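Local atomic coordinates of putative ferredoxin (Hydrogenobacter thermophilus, PDB entry 7M1O), a protein that binds a [4Fe-4S] cluster and, as a single-cluster ferredoxin, probably carries electrons between redox partners. Residues E24-R29 against Q53-V58. Residues are numbered along the deposited sequence; the frame is centred on the assembly and turned at random.
Sequences EVYKNR and QEVKEV
Tyr26 reaches from the strand 26-28 to the helix 52-61 and puts its phenol end beside Val55 and Val58. The ring enters from the strand side, and Val58 comes from the opposite direction. Val58 CG2 lies 3.8 Å from Tyr26 CE2, set obliquely to the ring. With Val58 CG1 anti to the carbonyl carbon (chi1 -62°), CG2 falls between the backbone N and that carbon and faces the tyrosine. Val55, one helical turn earlier, crosses the tyrosine side chain at about a right angle. Its two methyls divide the work. Val55 CG1 approaches the phenol oxygen, 3.5 Å from Tyr26 OH. Val55 CG2 turns to Val25 and lies 3.7 Å from Val25 CG2. The side chains of Val25 and Val55 cross at about a right angle.

Val25 supports the ring as well. Its CG1, anti to the backbone N (chi1 179°), lies over the centre of the Tyr26 ring, 3.4 Å above the plane. The ring is thus held by Val25, the residue just before it in the chain, over one face, while the helix meets it obliquely near CE2 and at the hydroxyl. Tyr26 OH and Thr5 OG1 of strand 3-7 share a hydrogen bond, and the Tyr26 side chain also touches that of Cys18, a cluster ligand.

All four residues are buried. The contact joins the small two-stranded sheet to the helix in the core of this ferredoxin domain, close to the cluster. Across the two segments the contact is apolar, and it probably rests on van der Waals packing and burial of apolar surface. The bond to Thr5 satisfies the hydroxyl, which probably lowers the cost of burying it among valine methyls.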
loop_
_atom_site.group_PDB
_atom_site.type_symbol
_atom_site.label_atom_id
_atom_site.label_comp_id
_atom_site.label_asym_id
_atom_site.label_seq_id
_atom_site.Cartn_x
_atom_site.Cartn_y
_atom_site.Cartn_z
ATOM N N GLU A 24 1.781 1.841 9.082
ATOM C CA GLU A 24 3.123 1.271 9.065
ATOM C C GLU A 24 3.624 1.100 7.632
ATOM O O GLU A 24 4.830 1.124 7.386
ATOM C CB GLU A 24 3.152 -0.084 9.784
ATOM C CG GLU A 24 2.655 -0.062 11.227
ATOM C CD GLU A 24 1.177 -0.395 11.352
ATOM O OE1 GLU A 24 0.411 -0.101 10.410
ATOM O OE2 GLU A 24 0.782 -0.955 12.396
ATOM N N VAL A 25 2.692 0.930 6.694
ATOM C CA VAL A 25 3.031 0.609 5.309
ATOM C C VAL A 25 2.653 1.723 4.332
ATOM O O VAL A 25 3.399 2.000 3.395
ATOM C CB VAL A 25 2.342 -0.700 4.863
ATOM C CG1 VAL A 25 2.664 -1.026 3.406
ATOM C CG2 VAL A 25 2.769 -1.848 5.760
ATOM N N TYR A 26 1.501 2.352 4.548
ATOM C CA TYR A 26 0.991 3.362 3.621
ATOM C C TYR A 26 0.808 4.719 4.289
ATOM O O TYR A 26 0.555 4.804 5.489
ATOM C CB TYR A 26 -0.341 2.906 3.022
ATOM C CG TYR A 26 -0.297 1.510 2.449
ATOM C CD1 TYR A 26 0.191 1.278 1.171
ATOM C CD2 TYR A 26 -0.738 0.423 3.190
ATOM C CE1 TYR A 26 0.235 0.002 0.646
ATOM C CE2 TYR A 26 -0.698 -0.855 2.673
ATOM C CZ TYR A 26 -0.212 -1.060 1.401
ATOM O OH TYR A 26 -0.172 -2.333 0.890
ATOM N N LYS A 27 0.934 5.777 3.494
ATOM C CA LYS A 27 0.725 7.135 3.977
ATOM C C LYS A 27 0.068 7.987 2.902
ATOM O O LYS A 27 0.182 7.700 1.710
ATOM C CB LYS A 27 2.050 7.773 4.401
ATOM C CG LYS A 27 2.985 8.082 3.236
ATOM C CD LYS A 27 4.348 8.569 3.704
ATOM C CE LYS A 27 5.264 8.843 2.519
ATOM N NZ LYS A 27 6.665 9.164 2.922
ATOM N N ASN A 28 -0.630 9.029 3.336
ATOM C CA ASN A 28 -1.109 10.060 2.433
ATOM C C ASN A 28 0.107 10.789 1.863
ATOM O O ASN A 28 0.903 11.350 2.617
ATOM C CB ASN A 28 -2.048 11.017 3.175
ATOM C CG ASN A 28 -2.679 12.059 2.270
ATOM O OD1 ASN A 28 -2.144 12.400 1.216
ATOM N ND2 ASN A 28 -3.823 12.584 2.691
ATOM N N ARG A 29 0.268 10.762 0.543
ATOM C CA ARG A 29 1.456 11.340 -0.080
ATOM C C ARG A 29 1.446 12.860 0.056
ATOM O O ARG A 29 2.488 13.504 -0.054
ATOM C CB ARG A 29 1.559 10.934 -1.557
ATOM C CG ARG A 29 0.709 11.751 -2.520
ATOM C CD ARG A 29 0.907 11.290 -3.958
ATOM N NE ARG A 29 0.109 12.076 -4.895
ATOM C CZ ARG A 29 0.165 11.955 -6.218
ATOM N NH1 ARG A 29 0.988 11.078 -6.777
ATOM N NH2 ARG A 29 -0.606 12.716 -6.984
ATOM N N GLN A 53 -0.528 -9.925 6.700
ATOM C CA GLN A 53 -1.959 -10.183 6.576
ATOM C C GLN A 53 -2.758 -8.886 6.498
ATOM O O GLN A 53 -3.746 -8.807 5.771
ATOM C CB GLN A 53 -2.453 -11.037 7.743
ATOM C CG GLN A 53 -1.926 -12.462 7.711
ATOM C CD GLN A 53 -2.510 -13.328 8.808
ATOM O OE1 GLN A 53 -3.618 -13.083 9.286
ATOM N NE2 GLN A 53 -1.763 -14.348 9.215
ATOM N N GLU A 54 -2.329 -7.875 7.247
ATOM C CA GLU A 54 -2.950 -6.557 7.174
ATOM C C GLU A 54 -2.812 -5.987 5.764
ATOM O O GLU A 54 -3.781 -5.493 5.182
ATOM C CB GLU A 54 -2.319 -5.605 8.194
ATOM C CG GLU A 54 -2.688 -5.905 9.639
ATOM C CD GLU A 54 -4.155 -5.649 9.933
ATOM O OE1 GLU A 54 -4.698 -4.640 9.431
ATOM O OE2 GLU A 54 -4.767 -6.458 10.665
ATOM N N VAL A 55 -1.604 -6.067 5.218
ATOM C CA VAL A 55 -1.342 -5.590 3.865
ATOM C C VAL A 55 -2.180 -6.367 2.855
ATOM O O VAL A 55 -2.748 -5.781 1.934
ATOM C CB VAL A 55 0.162 -5.706 3.514
ATOM C CG1 VAL A 55 0.405 -5.571 2.009
ATOM C CG2 VAL A 55 0.951 -4.648 4.264
ATOM N N LYS A 56 -2.263 -7.681 3.030
ATOM C CA LYS A 56 -3.022 -8.517 2.106
ATOM C C LYS A 56 -4.506 -8.178 2.169
ATOM O O LYS A 56 -5.203 -8.224 1.155
ATOM C CB LYS A 56 -2.803 -10.003 2.407
ATOM C CG LYS A 56 -1.439 -10.524 1.967
ATOM C CD LYS A 56 -1.304 -12.026 2.169
ATOM C CE LYS A 56 -1.926 -12.802 1.020
ATOM N NZ LYS A 56 -1.735 -14.273 1.170
ATOM N N GLU A 57 -4.984 -7.828 3.360
ATOM C CA GLU A 57 -6.384 -7.461 3.541
ATOM C C GLU A 57 -6.726 -6.150 2.837
ATOM O O GLU A 57 -7.705 -6.086 2.094
ATOM C CB GLU A 57 -6.722 -7.361 5.030
ATOM C CG GLU A 57 -6.959 -8.710 5.693
ATOM C CD GLU A 57 -7.111 -8.607 7.197
ATOM O OE1 GLU A 57 -7.342 -7.485 7.699
ATOM O OE2 GLU A 57 -6.996 -9.647 7.878
ATOM N N VAL A 58 -5.933 -5.106 3.061
ATOM C CA VAL A 58 -6.219 -3.813 2.441
ATOM C C VAL A 58 -6.037 -3.885 0.930
ATOM O O VAL A 58 -6.651 -3.120 0.188
ATOM C CB VAL A 58 -5.328 -2.685 2.998
ATOM C CG1 VAL A 58 -5.579 -2.496 4.481
ATOM C CG2 VAL A 58 -3.857 -2.965 2.728
#